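Local coordinates for chain length determinant protein (Shigella flexneri, PDB 4ZM5) that regulates the chain length of the lipopolysaccharide O antigen, as a membrane protein of the polysaccharide chain-length regulator family, at residues 97-102 against 231-236; 69-74 against 80-85; 145-150 against 194-199. The protein carries 1 engineered substitution. One frame throughout, in Å; residues are numbered along the deposited sequence.

Contacts 1 and 2 are neighbours in the compact alpha/beta end of the chain, their centres about 12 Å apart, and they share an apolar seam: I102 CD1 of contact 1 lies 3.8 Å from V84 CG2 of contact 2. Contact 3 belongs to the far end of the same long helix 91-159 that supplies 97-102; its centre is about 69 Å from that of contact 1 and about 66 Å from that of contact 2. Along the chain contact 3 is nested inside the loop closed by contact 1, whereas contact 2 closes before either opens. All three touch the second subunit. A bound magnesium ion lies about 14 Å from the side chain of R146 in contact 3.

Contact 1: 97-102 against 231-236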
# COMPACT_ATOMS: atom_id res chain seq x y z
N LYS B 97 -28.05 -6.16 27.12
CA LYS B 97 -27.45 -7.32 26.46
C LYS B 97 -26.96 -6.97 25.06
O LYS B 97 -25.87 -7.40 24.69
CB LYS B 97 -28.41 -8.52 26.45
CG LYS B 97 -28.63 -9.12 27.84
CD LYS B 97 -28.89 -10.62 27.82
CE LYS B 97 -29.16 -11.14 29.21
NZ LYS B 97 -29.18 -12.63 29.27
N LEU B 98 -27.71 -6.11 24.31
CA LEU B 98 -27.26 -5.69 22.98
C LEU B 98 -25.92 -4.93 23.08
O LEU B 98 -24.97 -5.33 22.40
CB LEU B 98 -28.29 -4.87 22.20
CG LEU B 98 -27.87 -4.50 20.75
CD1 LEU B 98 -27.46 -5.74 19.94
CD2 LEU B 98 -28.93 -3.72 20.05
N ALA B 99 -25.84 -3.90 23.96
CA ALA B 99 -24.64 -3.10 24.20
C ALA B 99 -23.47 -3.98 24.64
O ALA B 99 -22.35 -3.78 24.17
CB ALA B 99 -24.91 -2.02 25.22
N GLN B 100 -23.74 -5.00 25.50
CA GLN B 100 -22.72 -5.94 25.99
C GLN B 100 -22.15 -6.75 24.84
O GLN B 100 -20.93 -6.85 24.72
CB GLN B 100 -23.29 -6.87 27.09
CG GLN B 100 -23.40 -6.22 28.46
CD GLN B 100 -24.04 -7.14 29.48
OE1 GLN B 100 -23.42 -8.10 29.97
NE2 GLN B 100 -25.28 -6.85 29.86
N TYR B 101 -23.02 -7.30 23.96
CA TYR B 101 -22.60 -8.09 22.82
C TYR B 101 -21.80 -7.24 21.82
O TYR B 101 -20.85 -7.74 21.23
CB TYR B 101 -23.80 -8.79 22.14
CG TYR B 101 -24.35 -9.99 22.90
CD1 TYR B 101 -23.51 -11.03 23.30
CD2 TYR B 101 -25.72 -10.11 23.18
CE1 TYR B 101 -24.01 -12.13 24.01
CE2 TYR B 101 -26.23 -11.21 23.87
CZ TYR B 101 -25.37 -12.22 24.29
OH TYR B 101 -25.88 -13.30 24.98
N ILE B 102 -22.15 -5.95 21.66
CA ILE B 102 -21.42 -5.04 20.78
C ILE B 102 -20.02 -4.79 21.38
O ILE B 102 -19.05 -4.78 20.62
CB ILE B 102 -22.21 -3.71 20.53
CG1 ILE B 102 -23.48 -3.99 19.69
CG2 ILE B 102 -21.33 -2.64 19.86
CD1 ILE B 102 -24.46 -2.81 19.54
N MET B 231 -26.96 4.89 15.44
CA MET B 231 -27.91 4.82 16.54
C MET B 231 -27.41 3.81 17.58
O MET B 231 -27.19 2.64 17.24
CB MET B 231 -29.29 4.41 15.98
CG MET B 231 -30.42 4.52 16.96
SD MET B 231 -31.95 3.88 16.25
CE MET B 231 -31.58 2.14 16.24
N LYS B 232 -27.26 4.25 18.84
CA LYS B 232 -26.83 3.38 19.95
C LYS B 232 -27.98 2.42 20.35
O LYS B 232 -29.11 2.71 19.95
CB LYS B 232 -26.36 4.22 21.13
CG LYS B 232 -25.16 5.11 20.77
CD LYS B 232 -24.43 5.57 21.99
CE LYS B 232 -23.19 6.35 21.66
NZ LYS B 232 -22.35 6.58 22.87
N PRO B 233 -27.76 1.29 21.10
CA PRO B 233 -28.90 0.39 21.42
C PRO B 233 -30.08 1.13 22.06
O PRO B 233 -29.91 1.89 23.02
CB PRO B 233 -28.31 -0.65 22.37
CG PRO B 233 -26.88 -0.67 22.03
CD PRO B 233 -26.50 0.74 21.65
N THR B 234 -31.27 0.95 21.46
CA THR B 234 -32.50 1.59 21.93
C THR B 234 -33.05 0.92 23.17
O THR B 234 -32.79 -0.25 23.42
CB THR B 234 -33.60 1.58 20.86
OG1 THR B 234 -33.95 0.24 20.51
CG2 THR B 234 -33.26 2.41 19.64
N LEU B 235 -33.85 1.69 23.92
CA LEU B 235 -34.62 1.22 25.04
C LEU B 235 -36.06 1.08 24.51
O LEU B 235 -36.70 2.12 24.27
CB LEU B 235 -34.51 2.20 26.24
CG LEU B 235 -35.21 1.79 27.53
CD1 LEU B 235 -34.49 0.65 28.21
CD2 LEU B 235 -35.30 2.95 28.47
N PRO B 236 -36.54 -0.15 24.18
CA PRO B 236 -37.89 -0.28 23.62
C PRO B 236 -38.96 0.23 24.61
O PRO B 236 -38.93 -0.11 25.79
CB PRO B 236 -38.03 -1.78 23.31
CG PRO B 236 -36.99 -2.45 24.11
CD PRO B 236 -35.88 -1.47 24.30
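The backbone N-H of I102 bonds to L98 O at 3.0 Å, and this helical turn presents both side chains to the ring of P233. The contact joins the first turns of the long helix 91-159 to the loop after the last strand of the sheet, in the alpha/beta base where the four-stranded antiparallel sheet packs against that helix, consistent with the polysaccharide co-polymerase (Wzz) family. No hydrogen bond crosses between 97-102 and 231-236, and the union is apolar. P233 does nearly all the work on the loop side: its rigid ring, pointing at the helix, sits against A99, with L98 and I102 reaching it as well. L98 meets it with one branch, CD2 lying 3.9 Å from P233 CB. With CG anti to the backbone N (chi1 -176°), the leucine sends that branch along the loop side of the helix; the leucine side chain also packs on S8 and A10 of strand 6-13. I102 reaches P233 with the tip of its CG1 arm, CD1 standing 4.1 Å from P233 CG. A99 suits the middle position because its single methyl lets the backbones draw close, the CA atoms of A99 and P233 being 6.2 Å apart.

Polar bonds hold the loop around this apolar patch. Q95 NE2, one turn earlier on the helix, donates to P233 O, while T234 is tied to strand 6-13 through T9 and S8. L235 O accepts a bond from N62 of the second subunit. At the centre, P233 CG rests 3.9 Å from A99 N and 4.0 Å from A99 CB.

Contact 2: 69-74 against 80-85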
# COMPACT_ATOMS: atom_id res chain seq x y z
N LEU B 69 -30.39 -12.88 18.15
CA LEU B 69 -29.54 -11.74 17.82
C LEU B 69 -29.41 -11.68 16.31
O LEU B 69 -29.15 -12.71 15.66
CB LEU B 69 -28.18 -11.80 18.50
CG LEU B 69 -27.35 -10.55 18.34
CD1 LEU B 69 -27.08 -9.92 19.67
CD2 LEU B 69 -26.07 -10.88 17.63
N THR B 70 -29.59 -10.48 15.76
CA THR B 70 -29.64 -10.24 14.33
C THR B 70 -28.65 -9.17 13.90
O THR B 70 -28.42 -8.20 14.62
CB THR B 70 -31.07 -9.84 13.94
OG1 THR B 70 -32.01 -10.59 14.72
CG2 THR B 70 -31.36 -10.08 12.49
N ILE B 71 -28.08 -9.37 12.70
CA ILE B 71 -27.19 -8.44 12.00
C ILE B 71 -27.63 -8.48 10.51
O ILE B 71 -27.53 -9.51 9.83
CB ILE B 71 -25.66 -8.63 12.24
CG1 ILE B 71 -24.84 -7.52 11.49
CG2 ILE B 71 -25.17 -10.06 11.96
CD1 ILE B 71 -23.44 -7.22 12.05
N GLU B 72 -28.20 -7.36 10.05
CA GLU B 72 -28.72 -7.20 8.71
C GLU B 72 -28.41 -5.82 8.16
O GLU B 72 -28.33 -4.88 8.95
CB GLU B 72 -30.26 -7.36 8.75
CG GLU B 72 -30.77 -8.77 8.95
CD GLU B 72 -32.28 -8.82 8.89
OE1 GLU B 72 -32.92 -8.44 9.90
OE2 GLU B 72 -32.83 -9.10 7.79
N PRO B 73 -28.34 -5.63 6.82
CA PRO B 73 -28.23 -4.25 6.31
C PRO B 73 -29.51 -3.46 6.67
O PRO B 73 -30.60 -4.03 6.64
CB PRO B 73 -28.05 -4.45 4.80
CG PRO B 73 -28.60 -5.77 4.50
CD PRO B 73 -28.42 -6.62 5.71
N SER B 74 -29.37 -2.19 7.10
CA SER B 74 -30.50 -1.32 7.50
C SER B 74 -31.42 -1.01 6.32
O SER B 74 -32.64 -0.96 6.50
CB SER B 74 -30.00 -0.02 8.12
OG SER B 74 -28.97 -0.30 9.05
N LEU B 80 -24.09 -0.76 3.66
CA LEU B 80 -24.07 -0.02 4.90
C LEU B 80 -25.27 0.93 4.98
O LEU B 80 -25.78 1.37 3.95
CB LEU B 80 -22.76 0.75 5.04
CG LEU B 80 -21.49 -0.09 5.14
CD1 LEU B 80 -20.27 0.77 5.03
CD2 LEU B 80 -21.48 -0.96 6.41
N PRO B 81 -25.78 1.22 6.19
CA PRO B 81 -25.33 0.76 7.51
C PRO B 81 -25.89 -0.62 7.89
O PRO B 81 -26.64 -1.24 7.13
CB PRO B 81 -25.80 1.89 8.42
CG PRO B 81 -27.09 2.32 7.80
CD PRO B 81 -26.95 2.11 6.31
N LEU B 82 -25.47 -1.13 9.06
CA LEU B 82 -25.92 -2.42 9.55
C LEU B 82 -26.73 -2.24 10.81
O LEU B 82 -26.37 -1.45 11.68
CB LEU B 82 -24.73 -3.37 9.80
CG LEU B 82 -23.81 -3.64 8.59
CD1 LEU B 82 -22.48 -4.20 9.05
CD2 LEU B 82 -24.46 -4.60 7.60
N THR B 83 -27.84 -2.97 10.87
CA THR B 83 -28.78 -2.98 11.99
C THR B 83 -28.52 -4.22 12.83
O THR B 83 -28.61 -5.36 12.34
CB THR B 83 -30.23 -2.94 11.46
OG1 THR B 83 -30.44 -1.68 10.85
CG2 THR B 83 -31.26 -3.10 12.55
N VAL B 84 -28.21 -3.99 14.10
CA VAL B 84 -27.99 -5.07 15.05
C VAL B 84 -29.18 -5.08 16.02
O VAL B 84 -29.62 -4.03 16.49
CB VAL B 84 -26.61 -5.02 15.74
CG1 VAL B 84 -25.51 -5.47 14.78
CG2 VAL B 84 -26.29 -3.62 16.26
N SER B 85 -29.76 -6.26 16.24
CA SER B 85 -30.94 -6.39 17.07
C SER B 85 -30.83 -7.51 18.06
O SER B 85 -30.26 -8.54 17.76
CB SER B 85 -32.18 -6.63 16.21
OG SER B 85 -32.57 -5.44 15.55
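Strands 69-73 and 82-85 run antiparallel at 162° with their axes 4.5 Å apart, forming a beta hairpin in which T70 and S85, and E72 and T83, are the hydrogen-bonded pairs. Each of these pairs makes two backbone bonds, the shortest being T83 N to E72 O at 2.8 Å. Between them lies the non-hydrogen-bonded pair I71 and V84; beyond E72 and T83 comes a second, P73 with L82. A proline is tolerated there, because in such a pair its nitrogen makes no bond to the partner strand.

I71 and V84 lie alongside each other and point the same way, with I71 CD1 3.8 Å from V84 CG1. CG1 of the isoleucine stands anti to its own nitrogen (chi1 -177°), which carries the terminal methyl along the valine. Branched aliphatic residues suit this buried face, whereas T70, E72, T83 and S85 put hydroxyls and a carboxylate on the more exposed one.

S74 continues the ladder one step into the connecting loop. S74 N donates to P81 O at 2.9 Å, coming from 37° above the carbonyl plane, and S74 OG shares a 2.7 Å hydrogen bond with T83 OG1. In the P81 ring, which follows a cis peptide bond, P81 CG packs 3.5 Å from S74 OG.

Strand 82-88 also pairs with strand 6-13 through backbone bonds of L82 with I12 and V84 with A10. On the I71 and V84 face, F53 of helix 38-53 covers both residues, I71 touches the engineered P57 of helix 55-61, and I102 of helix 91-159 packs on V84.

Contact 3: 145-150 against 194-199; sequences LRIRQI and ATRPLV
R196 drives a straight side chain into the flank of helix 91-159 at residues 145-150, and the tight part of the contact is gathered around that one arm. Its first torsion sets CG anti to the backbone N (chi1 177°), and the chain stays extended as far as NE, the reach needed when the nearest CA atoms, those of I147 and R196, are 9.6 Å apart. I147 slides past the shaft, its CD1 3.7 Å from R196 CD. I150 and R196 approach from opposite directions, I150 CD1 lying 3.6 Å from R196 NH1, while R146 CG lies 3.5 Å from R196 NH2. Arginine suits the place: its methylenes pack on I147 while its head reaches an aspartate of the second subunit.

The contact belongs to the extended helical arm of the protein, where helix 91-159, far from the sheet, is flanked by the loop between helices 183-191 and 202-215. Both guanidinium groups, their planes 69° apart, form salt bridges to D176 of the second subunit, one to each carboxylate oxygen, so the shared anion probably offsets their charges. R146 is fixed further: NH1 gives Q149 OE1 a bond of 2.9 Å lying in the guanidinium plane, and NH2 reaches V173 O.

The backbone of the loop, by contrast, stands well off the helix, and no hydrogen bond joins the two segments directly. A194 and T195 are exposed. R196 O, on the loop backbone, accepts a bond from K143 NZ of the preceding helical turn.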
# COMPACT_ATOMS: atom_id res chain seq x y z
N LEU B 145 33.82 -2.89 -8.98
CA LEU B 145 34.18 -2.78 -10.40
C LEU B 145 35.14 -1.60 -10.61
O LEU B 145 36.21 -1.80 -11.19
CB LEU B 145 32.93 -2.65 -11.28
CG LEU B 145 33.14 -2.25 -12.74
CD1 LEU B 145 33.83 -3.35 -13.53
CD2 LEU B 145 31.84 -1.87 -13.38
N ARG B 146 34.81 -0.43 -10.06
CA ARG B 146 35.62 0.78 -10.16
C ARG B 146 37.01 0.57 -9.58
O ARG B 146 37.97 0.98 -10.23
CB ARG B 146 34.93 1.99 -9.54
CG ARG B 146 35.52 3.35 -9.98
CD ARG B 146 35.92 3.36 -11.46
NE ARG B 146 35.99 4.70 -12.02
CZ ARG B 146 35.89 4.98 -13.31
NH1 ARG B 146 35.72 4.00 -14.20
NH2 ARG B 146 35.93 6.24 -13.73
N ILE B 147 37.14 -0.11 -8.41
CA ILE B 147 38.45 -0.39 -7.80
C ILE B 147 39.26 -1.32 -8.73
O ILE B 147 40.44 -1.02 -8.95
CB ILE B 147 38.37 -0.93 -6.35
CG1 ILE B 147 37.57 0.03 -5.41
CG2 ILE B 147 39.79 -1.25 -5.77
CD1 ILE B 147 38.08 1.55 -5.30
N ARG B 148 38.64 -2.37 -9.33
CA ARG B 148 39.31 -3.26 -10.28
C ARG B 148 39.83 -2.46 -11.49
O ARG B 148 40.99 -2.64 -11.89
CB ARG B 148 38.37 -4.40 -10.73
CG ARG B 148 38.26 -5.54 -9.72
CD ARG B 148 37.55 -6.79 -10.25
NE ARG B 148 36.27 -6.53 -10.93
CZ ARG B 148 35.08 -6.51 -10.34
NH1 ARG B 148 34.98 -6.72 -9.03
NH2 ARG B 148 33.99 -6.25 -11.04
N GLN B 149 38.99 -1.54 -12.01
CA GLN B 149 39.33 -0.65 -13.14
C GLN B 149 40.52 0.25 -12.81
O GLN B 149 41.40 0.41 -13.65
CB GLN B 149 38.12 0.21 -13.55
CG GLN B 149 36.98 -0.64 -14.11
CD GLN B 149 35.81 0.18 -14.61
OE1 GLN B 149 35.32 1.09 -13.96
NE2 GLN B 149 35.29 -0.15 -15.77
N ILE B 150 40.56 0.81 -11.57
CA ILE B 150 41.65 1.64 -11.03
C ILE B 150 42.91 0.77 -10.90
O ILE B 150 43.99 1.22 -11.28
CB ILE B 150 41.24 2.36 -9.70
CG1 ILE B 150 40.06 3.34 -9.94
CG2 ILE B 150 42.42 3.09 -9.04
CD1 ILE B 150 39.29 3.78 -8.69
N ALA B 194 38.80 1.29 0.94
CA ALA B 194 37.86 1.04 2.02
C ALA B 194 37.03 2.25 2.37
O ALA B 194 35.85 2.09 2.64
CB ALA B 194 38.59 0.53 3.25
N THR B 195 37.62 3.45 2.38
CA THR B 195 36.90 4.64 2.80
C THR B 195 36.21 5.37 1.63
O THR B 195 35.57 6.41 1.86
CB THR B 195 37.80 5.56 3.62
OG1 THR B 195 39.04 5.75 2.93
CG2 THR B 195 38.05 5.02 5.02
N ARG B 196 36.24 4.82 0.42
CA ARG B 196 35.55 5.40 -0.73
C ARG B 196 34.03 5.23 -0.53
O ARG B 196 33.58 4.09 -0.37
CB ARG B 196 36.02 4.73 -2.03
CG ARG B 196 35.32 5.22 -3.28
CD ARG B 196 35.88 4.46 -4.45
NE ARG B 196 35.37 4.95 -5.74
CZ ARG B 196 36.10 5.61 -6.65
NH1 ARG B 196 37.38 5.88 -6.42
NH2 ARG B 196 35.53 6.01 -7.78
N PRO B 197 33.21 6.30 -0.47
CA PRO B 197 31.79 6.10 -0.19
C PRO B 197 31.02 5.33 -1.26
O PRO B 197 31.26 5.51 -2.46
CB PRO B 197 31.24 7.53 -0.09
CG PRO B 197 32.40 8.40 0.12
CD PRO B 197 33.55 7.74 -0.56
N LEU B 198 30.05 4.53 -0.79
CA LEU B 198 29.09 3.83 -1.64
C LEU B 198 28.08 4.84 -2.18
O LEU B 198 27.72 5.77 -1.47
CB LEU B 198 28.36 2.69 -0.88
CG LEU B 198 29.19 1.49 -0.42
CD1 LEU B 198 28.37 0.56 0.42
CD2 LEU B 198 29.72 0.72 -1.57
N VAL B 199 27.68 4.68 -3.43
CA VAL B 199 26.71 5.56 -4.08
C VAL B 199 25.42 4.77 -4.27
O VAL B 199 25.41 3.71 -4.93
CB VAL B 199 27.24 6.18 -5.41
CG1 VAL B 199 26.20 7.09 -6.05
CG2 VAL B 199 28.54 6.94 -5.18